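Local coordinates for protein beta sliding clamp (Pseudomonas aeruginosa, PDB 6AMS) that probably encircles DNA as a ring-shaped head-to-tail homodimer, tethering DNA polymerases and other proteins to it and so conferring processivity, at residues 34-39 and 65-70; 124-129 and 217-222; 318-323 and 362-367. All coordinates share one frame; numbering follows the deposited sequence.

Interactions 1 and 2 lie at the two ends of one eight-stranded antiparallel sheet: strand 66-71 closes one edge in the N-terminal domain, and strand 126-131 closes the other in the central domain. Their centres are 28 Å apart and their nearest atoms about 19 Å. Interaction 3 belongs to the C-terminal domain, 38 Å from interaction 2 and 54 Å from interaction 1, centre to centre, and it lies across the chain's centre from interaction 1. A phosphate ion, probably from the crystallisation liquor, is held at interaction 2. The C-terminal tail of interaction 3 corresponds to the region that, in related bacterial clamps, borders the pocket for polymerase peptides.

Interaction 1. Residues 34-39 and 65-70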
loop_
_atom_site.group_PDB
_atom_site.type_symbol
_atom_site.label_atom_id
_atom_site.label_comp_id
_atom_site.label_asym_id
_atom_site.label_seq_id
_atom_site.Cartn_x
_atom_site.Cartn_y
_atom_site.Cartn_z
ATOM N N LEU A 34 11.016 -25.415 6.414
ATOM C CA LEU A 34 11.736 -26.619 6.820
ATOM C C LEU A 34 12.881 -26.185 7.713
ATOM O O LEU A 34 13.703 -25.347 7.305
ATOM C CB LEU A 34 12.274 -27.384 5.616
ATOM C CG LEU A 34 13.311 -28.444 5.925
ATOM C CD1 LEU A 34 12.607 -29.576 6.644
ATOM C CD2 LEU A 34 14.049 -28.949 4.687
ATOM N N LEU A 35 12.911 -26.728 8.927
ATOM C CA LEU A 35 13.941 -26.442 9.917
ATOM C C LEU A 35 14.744 -27.714 10.123
ATOM O O LEU A 35 14.180 -28.754 10.363
ATOM C CB LEU A 35 13.316 -26.011 11.244
ATOM C CG LEU A 35 12.371 -24.810 11.266
ATOM C CD1 LEU A 35 11.864 -24.572 12.677
ATOM C CD2 LEU A 35 13.062 -23.568 10.737
ATOM N N VAL A 36 16.061 -27.608 10.041
ATOM C CA VAL A 36 16.994 -28.721 10.151
ATOM C C VAL A 36 18.100 -28.272 11.085
ATOM O O VAL A 36 18.734 -27.268 10.831
ATOM C CB VAL A 36 17.606 -29.110 8.794
ATOM C CG1 VAL A 36 18.546 -30.296 8.916
ATOM C CG2 VAL A 36 16.507 -29.430 7.782
ATOM N N VAL A 37 18.292 -29.003 12.184
ATOM C CA VAL A 37 19.418 -28.786 13.072
ATOM C C VAL A 37 20.424 -29.917 12.858
ATOM O O VAL A 37 20.112 -31.061 13.152
ATOM C CB VAL A 37 18.962 -28.754 14.555
ATOM C CG1 VAL A 37 20.150 -28.579 15.509
ATOM C CG2 VAL A 37 17.956 -27.646 14.775
ATOM N N GLU A 38 21.597 -29.594 12.311
ATOM C CA GLU A 38 22.766 -30.510 12.182
ATOM C C GLU A 38 23.910 -29.889 12.948
ATOM O O GLU A 38 24.368 -28.790 12.611
ATOM C CB GLU A 38 23.191 -30.685 10.718
ATOM C CG GLU A 38 22.174 -31.423 9.835
ATOM C CD GLU A 38 22.590 -31.519 8.368
ATOM O OE1 GLU A 38 23.580 -30.851 7.980
ATOM O OE2 GLU A 38 21.939 -32.284 7.617
ATOM N N GLY A 39 24.372 -30.566 13.986
ATOM C CA GLY A 39 25.390 -29.993 14.857
ATOM C C GLY A 39 24.917 -28.659 15.388
ATOM O O GLY A 39 23.810 -28.539 15.879
ATOM N N PRO A 65 19.845 -32.454 17.527
ATOM C CA PRO A 65 19.461 -32.453 16.115
ATOM C C PRO A 65 18.060 -33.000 15.780
ATOM O O PRO A 65 17.387 -33.610 16.608
ATOM C CB PRO A 65 20.546 -33.334 15.457
ATOM C CG PRO A 65 21.012 -34.232 16.535
ATOM C CD PRO A 65 20.866 -33.481 17.818
ATOM N N GLY A 66 17.662 -32.769 14.541
ATOM C CA GLY A 66 16.398 -33.239 14.005
ATOM C C GLY A 66 15.931 -32.318 12.911
ATOM O O GLY A 66 16.618 -31.324 12.527
ATOM N N GLU A 67 14.736 -32.607 12.426
ATOM C CA GLU A 67 14.136 -31.792 11.384
ATOM C C GLU A 67 12.619 -31.814 11.424
ATOM O O GLU A 67 12.008 -32.794 11.844
ATOM C CB GLU A 67 14.662 -32.209 10.019
ATOM C CG GLU A 67 14.534 -33.701 9.666
ATOM C CD GLU A 67 15.034 -34.026 8.246
ATOM O OE1 GLU A 67 15.013 -35.197 7.836
ATOM O OE2 GLU A 67 15.449 -33.108 7.521
ATOM N N ILE A 68 12.013 -30.711 10.992
ATOM C CA ILE A 68 10.563 -30.557 11.010
ATOM C C ILE A 68 10.116 -29.350 10.192
ATOM O O ILE A 68 10.897 -28.435 9.960
ATOM C CB ILE A 68 10.085 -30.302 12.465
ATOM C CG1 ILE A 68 8.619 -30.682 12.666
ATOM C CG2 ILE A 68 10.356 -28.866 12.880
ATOM C CD1 ILE A 68 8.404 -32.149 12.926
ATOM N N THR A 69 8.878 -29.369 9.712
ATOM C CA THR A 69 8.311 -28.201 9.043
ATOM C C THR A 69 7.169 -27.596 9.886
ATOM O O THR A 69 6.406 -28.300 10.583
ATOM C CB THR A 69 7.833 -28.510 7.617
ATOM O OG1 THR A 69 6.548 -29.120 7.649
ATOM C CG2 THR A 69 8.790 -29.440 6.916
ATOM N N VAL A 70 7.120 -26.271 9.878
ATOM C CA VAL A 70 6.131 -25.507 10.617
ATOM C C VAL A 70 5.676 -24.342 9.759
ATOM O O VAL A 70 6.409 -23.899 8.889
ATOM C CB VAL A 70 6.708 -24.939 11.928
ATOM C CG1 VAL A 70 7.040 -26.048 12.907
ATOM C CG2 VAL A 70 7.932 -24.090 11.648
#
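L35 and I68 pair within an antiparallel ladder in which strands 34-38 and 66-70 run 164° apart, with axes approaching to 4.7 Å. They form one hydrogen-bonded pair and V37 and G66 the next, each linked by two backbone bonds. The L35 N to I68 O bond measures 2.8 Å, whereas the last rung, from G66 N to V37 O, stretches to 3.3 Å. Beyond that rung P65 turns its ring carbon CB against V37 O at 3.3 Å.

L34, V36, E67 and T69 project from one face of the sheet. Here the CG2 methyl of V36 runs alongside the E67 side chain, both pointing the same way, and comes 3.8 Å from E67 OE2. The extended E67 chain carries its carboxylate outward past this methyl, and E67 CB rests near L35 O. With CG swung opposite the backbone N (chi1 166°), L34 leans across the ladder until its CD1 meets T69 CG2 at 3.8 Å. The hydroxyl of T69 is bound outside this pair of strands, to L111 O and N32 ND2.

L35, V37 and I68 occupy the other face. The L35 branch reaches along the ladder to V70, its CD1 touching V70 CG2 at 4.1 Å with the two side chains crossing at about a right angle, while its CB stands 4.4 Å from I68 CG2.

Within this chain, strand 66-71 of the N-terminal clamp domain is the outermost of an eight-stranded antiparallel sheet, with 32-38 its inner neighbour. On the far side of 32-38 comes strand 41-47, where L34 bonds through its backbone to T45 and V36 to S43. Beyond 66-71, a backbone bond joins T69 to L111 in the segment that follows strand 104-109.

Interaction 2. Residues 124-129 and 217-222; sequences GSLNFS and IVLGQH. With PO4 (phosphate ion), chain E.
A classic beta bulge marks the start of strand 126-131, the edge strand of the eight-stranded sheet: S125 and L126 both face L219. The carbonyl O of L219 accepts from both backbone nitrogens in its own plane, S125 N at 2.9 Å and L126 N at 3.3 Å, and regular antiparallel pairing follows through L126 and L219 and then F128 and I217. G124 fits closely over the bulge, its CA 3.6 Å from L219 O.

F128 and I217 carry the apolar contact. With chi1 at 59°, F128 tucks CG over its own backbone, flanked by N and C, and the ring lies over I217. There I217 CB makes a CH-pi contact with one ring face, 3.8 Å from the centroid and displaced toward the rim, while I217 CG2 packs 3.5 Å from F128 CE1. L219 CG approaches the ring edge. L126 and L219 run alongside each other.

Past L219 the chain turns toward strand 223-227, where its backbone binds a phosphate ion, probably from the crystallisation liquor. Q221 N bonds to phosphate O1 at 2.9 Å, while H222 N shares longer bonds to O1 (3.3 Å) and O2 (3.2 Å).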
loop_
_atom_site.group_PDB
_atom_site.type_symbol
_atom_site.label_atom_id
_atom_site.label_comp_id
_atom_site.label_asym_id
_atom_site.label_seq_id
_atom_site.Cartn_x
_atom_site.Cartn_y
_atom_site.Cartn_z
ATOM N N GLY A 124 26.131 -28.769 -12.363
ATOM C CA GLY A 124 25.942 -27.831 -13.450
ATOM C C GLY A 124 27.050 -27.871 -14.479
ATOM O O GLY A 124 27.954 -28.690 -14.403
ATOM N N SER A 125 26.963 -26.986 -15.461
ATOM C CA SER A 125 27.974 -26.924 -16.533
ATOM C C SER A 125 28.873 -25.675 -16.473
ATOM O O SER A 125 29.895 -25.643 -17.121
ATOM C CB SER A 125 27.295 -27.036 -17.883
ATOM O OG SER A 125 26.306 -26.050 -18.030
ATOM N N LEU A 126 28.508 -24.667 -15.691
ATOM C CA LEU A 126 29.318 -23.467 -15.528
ATOM C C LEU A 126 29.102 -22.829 -14.146
ATOM O O LEU A 126 27.981 -22.771 -13.654
ATOM C CB LEU A 126 28.897 -22.464 -16.566
ATOM C CG LEU A 126 29.618 -21.114 -16.552
ATOM C CD1 LEU A 126 31.077 -21.319 -16.925
ATOM C CD2 LEU A 126 28.921 -20.159 -17.514
ATOM N N ASN A 127 30.169 -22.324 -13.545
ATOM C CA ASN A 127 30.067 -21.523 -12.358
ATOM C C ASN A 127 31.105 -20.419 -12.338
ATOM O O ASN A 127 32.180 -20.554 -12.912
ATOM C CB ASN A 127 30.121 -22.360 -11.078
ATOM C CG ASN A 127 31.290 -23.333 -11.033
ATOM O OD1 ASN A 127 32.442 -22.984 -11.348
ATOM N ND2 ASN A 127 30.997 -24.566 -10.597
ATOM N N PHE A 128 30.751 -19.331 -11.665
ATOM C CA PHE A 128 31.570 -18.144 -11.590
ATOM C C PHE A 128 31.079 -17.372 -10.401
ATOM O O PHE A 128 29.986 -17.652 -9.902
ATOM C CB PHE A 128 31.444 -17.281 -12.870
ATOM C CG PHE A 128 30.027 -16.801 -13.176
ATOM C CD1 PHE A 128 29.123 -17.621 -13.837
ATOM C CD2 PHE A 128 29.616 -15.516 -12.822
ATOM C CE1 PHE A 128 27.835 -17.182 -14.128
ATOM C CE2 PHE A 128 28.324 -15.077 -13.104
ATOM C CZ PHE A 128 27.426 -15.921 -13.763
ATOM N N SER A 129 31.855 -16.406 -9.938
ATOM C CA SER A 129 31.312 -15.472 -8.984
ATOM C C SER A 129 31.315 -14.078 -9.574
ATOM O O SER A 129 31.955 -13.809 -10.591
ATOM C CB SER A 129 32.038 -15.587 -7.638
ATOM O OG SER A 129 33.240 -14.928 -7.674
ATOM N N ILE A 217 27.512 -18.096 -8.659
ATOM C CA ILE A 217 26.461 -18.503 -9.581
ATOM C C ILE A 217 26.811 -19.852 -10.193
ATOM O O ILE A 217 27.963 -20.071 -10.602
ATOM C CB ILE A 217 26.279 -17.458 -10.720
ATOM C CG1 ILE A 217 25.853 -16.075 -10.153
ATOM C CG2 ILE A 217 25.295 -17.963 -11.778
ATOM C CD1 ILE A 217 24.516 -16.029 -9.429
ATOM N N VAL A 218 25.820 -20.735 -10.267
ATOM C CA VAL A 218 25.947 -22.011 -10.974
ATOM C C VAL A 218 24.842 -22.100 -12.040
ATOM O O VAL A 218 23.657 -21.932 -11.727
ATOM C CB VAL A 218 25.833 -23.221 -9.992
ATOM C CG1 VAL A 218 25.820 -24.577 -10.740
ATOM C CG2 VAL A 218 26.945 -23.163 -8.959
ATOM N N LEU A 219 25.240 -22.337 -13.289
ATOM C CA LEU A 219 24.286 -22.547 -14.382
ATOM C C LEU A 219 24.270 -24.011 -14.740
ATOM O O LEU A 219 25.311 -24.625 -14.921
ATOM C CB LEU A 219 24.626 -21.692 -15.615
ATOM C CG LEU A 219 24.757 -20.181 -15.405
ATOM C CD1 LEU A 219 25.000 -19.505 -16.755
ATOM C CD2 LEU A 219 23.537 -19.555 -14.755
ATOM N N GLY A 220 23.073 -24.564 -14.797
ATOM C CA GLY A 220 22.852 -25.935 -15.200
ATOM C C GLY A 220 21.837 -26.012 -16.311
ATOM O O GLY A 220 21.499 -25.017 -16.948
ATOM N N GLN A 221 21.376 -27.225 -16.540
ATOM C CA GLN A 221 20.416 -27.553 -17.592
ATOM C C GLN A 221 19.020 -27.294 -17.115
ATOM O O GLN A 221 18.163 -26.942 -17.907
ATOM C CB GLN A 221 20.539 -29.032 -18.033
ATOM C CG GLN A 221 21.933 -29.616 -18.317
ATOM C CD GLN A 221 22.669 -28.961 -19.480
ATOM O OE1 GLN A 221 22.639 -27.739 -19.647
ATOM N NE2 GLN A 221 23.340 -29.780 -20.286
ATOM N N HIS A 222 18.769 -27.509 -15.823
ATOM C CA HIS A 222 17.451 -27.281 -15.242
ATOM C C HIS A 222 17.430 -26.352 -14.021
ATOM O O HIS A 222 16.338 -26.094 -13.499
ATOM C CB HIS A 222 16.787 -28.635 -14.938
ATOM C CG HIS A 222 16.608 -29.496 -16.152
ATOM N ND1 HIS A 222 15.507 -29.415 -16.977
ATOM C CD2 HIS A 222 17.419 -30.430 -16.700
ATOM C CE1 HIS A 222 15.642 -30.269 -17.973
ATOM N NE2 HIS A 222 16.792 -30.900 -17.828
HETATM P P PO4 E . 20.941 -29.651 -13.546
HETATM O O1 PO4 E . 21.130 -29.648 -15.035
HETATM O O2 PO4 E . 20.291 -28.366 -13.120
HETATM O O3 PO4 E . 22.290 -29.773 -12.894
HETATM O O4 PO4 E . 20.073 -30.811 -13.146
#

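Interaction 3. Residues 318-323 and 362-367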
loop_
_atom_site.group_PDB
_atom_site.type_symbol
_atom_site.label_atom_id
_atom_site.label_comp_id
_atom_site.label_asym_id
_atom_site.label_seq_id
_atom_site.Cartn_x
_atom_site.Cartn_y
_atom_site.Cartn_z
ATOM N N ILE A 318 5.021 8.698 -35.966
ATOM C CA ILE A 318 5.128 7.340 -35.455
ATOM C C ILE A 318 4.366 7.158 -34.146
ATOM O O ILE A 318 4.293 8.055 -33.333
ATOM C CB ILE A 318 6.618 6.959 -35.299
ATOM C CG1 ILE A 318 6.804 5.461 -35.068
ATOM C CG2 ILE A 318 7.279 7.786 -34.216
ATOM C CD1 ILE A 318 8.213 4.982 -35.289
ATOM N N GLY A 319 3.806 5.976 -33.954
ATOM C CA GLY A 319 3.050 5.659 -32.768
ATOM C C GLY A 319 3.706 4.665 -31.825
ATOM O O GLY A 319 4.308 3.696 -32.247
ATOM N N PHE A 320 3.586 4.928 -30.533
ATOM C CA PHE A 320 4.157 4.070 -29.520
ATOM C C PHE A 320 3.292 3.981 -28.280
ATOM O O PHE A 320 2.593 4.912 -27.937
ATOM C CB PHE A 320 5.505 4.628 -29.055
ATOM C CG PHE A 320 6.624 4.458 -30.035
ATOM C CD1 PHE A 320 7.143 3.210 -30.307
ATOM C CD2 PHE A 320 7.186 5.553 -30.648
ATOM C CE1 PHE A 320 8.182 3.060 -31.195
ATOM C CE2 PHE A 320 8.225 5.411 -31.535
ATOM C CZ PHE A 320 8.725 4.162 -31.809
ATOM N N ASN A 321 3.317 2.817 -27.650
ATOM C CA ASN A 321 2.696 2.615 -26.355
ATOM C C ASN A 321 3.501 3.450 -25.366
ATOM O O ASN A 321 4.710 3.300 -25.278
ATOM C CB ASN A 321 2.713 1.127 -26.019
ATOM C CG ASN A 321 2.186 0.809 -24.639
ATOM O OD1 ASN A 321 2.481 1.499 -23.656
ATOM N ND2 ASN A 321 1.444 -0.272 -24.554
ATOM N N VAL A 322 2.834 4.395 -24.714
ATOM C CA VAL A 322 3.477 5.342 -23.802
ATOM C C VAL A 322 4.071 4.729 -22.544
ATOM O O VAL A 322 5.050 5.218 -22.016
ATOM C CB VAL A 322 2.564 6.555 -23.471
ATOM C CG1 VAL A 322 1.484 6.196 -22.463
ATOM C CG2 VAL A 322 3.390 7.725 -22.976
ATOM N N SER A 323 3.464 3.653 -22.080
ATOM C CA SER A 323 3.949 2.948 -20.898
ATOM C C SER A 323 5.317 2.372 -21.196
ATOM O O SER A 323 6.208 2.428 -20.350
ATOM C CB SER A 323 3.009 1.823 -20.483
ATOM O OG SER A 323 1.756 2.360 -20.061
ATOM N N VAL A 362 11.646 -0.796 -28.696
ATOM C CA VAL A 362 10.223 -0.569 -28.565
ATOM C C VAL A 362 9.598 -0.569 -29.946
ATOM O O VAL A 362 9.923 0.261 -30.777
ATOM C CB VAL A 362 9.896 0.765 -27.880
ATOM C CG1 VAL A 362 8.393 0.930 -27.757
ATOM C CG2 VAL A 362 10.545 0.837 -26.512
ATOM N N MET A 363 8.702 -1.510 -30.193
ATOM C CA MET A 363 8.049 -1.563 -31.472
ATOM C C MET A 363 6.931 -0.545 -31.504
ATOM O O MET A 363 6.325 -0.272 -30.519
ATOM C CB MET A 363 7.428 -2.912 -31.754
ATOM C CG MET A 363 8.358 -4.065 -31.870
ATOM S SD MET A 363 7.310 -5.467 -32.039
ATOM C CE MET A 363 8.453 -6.797 -31.899
ATOM N N PRO A 364 6.642 -0.037 -32.682
ATOM C CA PRO A 364 5.615 0.938 -32.843
ATOM C C PRO A 364 4.214 0.409 -32.942
ATOM O O PRO A 364 4.000 -0.751 -33.099
ATOM C CB PRO A 364 5.997 1.599 -34.138
ATOM C CG PRO A 364 6.593 0.536 -34.918
ATOM C CD PRO A 364 7.360 -0.265 -33.932
ATOM N N MET A 365 3.268 1.315 -32.789
ATOM C CA MET A 365 1.877 1.028 -32.902
ATOM C C MET A 365 1.375 1.683 -34.160
ATOM O O MET A 365 1.912 2.683 -34.586
ATOM C CB MET A 365 1.109 1.694 -31.792
ATOM C CG MET A 365 1.376 1.243 -30.406
ATOM S SD MET A 365 0.398 2.103 -29.217
ATOM C CE MET A 365 -1.252 1.699 -29.665
ATOM N N ARG A 366 0.369 1.096 -34.777
ATOM C CA ARG A 366 -0.301 1.730 -35.932
ATOM C C ARG A 366 -1.315 2.885 -35.612
ATOM O O ARG A 366 -2.272 2.786 -34.828
ATOM C CB ARG A 366 -0.845 0.702 -36.878
ATOM C CG ARG A 366 -1.318 1.306 -38.199
ATOM C CD ARG A 366 -1.600 0.265 -39.246
ATOM N NE ARG A 366 -0.385 -0.503 -39.503
ATOM C CZ ARG A 366 -0.332 -1.708 -40.073
ATOM N NH1 ARG A 366 -1.435 -2.338 -40.498
ATOM N NH2 ARG A 366 0.854 -2.296 -40.234
ATOM N N LEU A 367 -0.983 4.022 -36.217
ATOM C CA LEU A 367 -1.720 5.264 -36.085
ATOM C C LEU A 367 -2.760 5.391 -37.173
ATOM O O LEU A 367 -2.559 4.939 -38.291
ATOM C CB LEU A 367 -0.764 6.448 -36.206
ATOM C CG LEU A 367 0.379 6.634 -35.218
ATOM C CD1 LEU A 367 1.276 7.745 -35.714
ATOM C CD2 LEU A 367 -0.153 6.953 -33.834
ATOM O OXT LEU A 367 -3.809 5.977 -36.964
#
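F320 and V362 pack where the C-terminal tail of the clamp passes strand 316-321, the edge strand of a four-stranded antiparallel sheet. The two side chains slant across each other, with V362 CG1 3.6 Å from F320 CD1. The ring presents its edge to the tail backbone: V362 O lies near the ring plane, 3.3 Å from F320 CE1, and M363 O is also at the edge. P364 follows, its CB touching both F320 CE1 at 3.9 Å and I318 CG1 at 4.1 Å.

At G319 the tail comes closest to the strand. M365 N donates to G319 O over 2.7 Å with a straight N-H, but it comes from above the carbonyl plane, 54° out of it. L367, though poorly ordered, folds its two methyls over G319, CD2 lying 3.6 Å from G319 CA. In related bacterial clamps this tail borders the hydrophobic pocket for polymerase peptides, and a similar role is likely here.

The strand then turns into helix 322-329, with N321 at the N-cap. M365 runs extended as far as SD, and the turn about CG-SD (chi3 62°) then swings CE aside; the sulfur lies beside the peptide leading into that cap, SD 3.4 Å from N321 N.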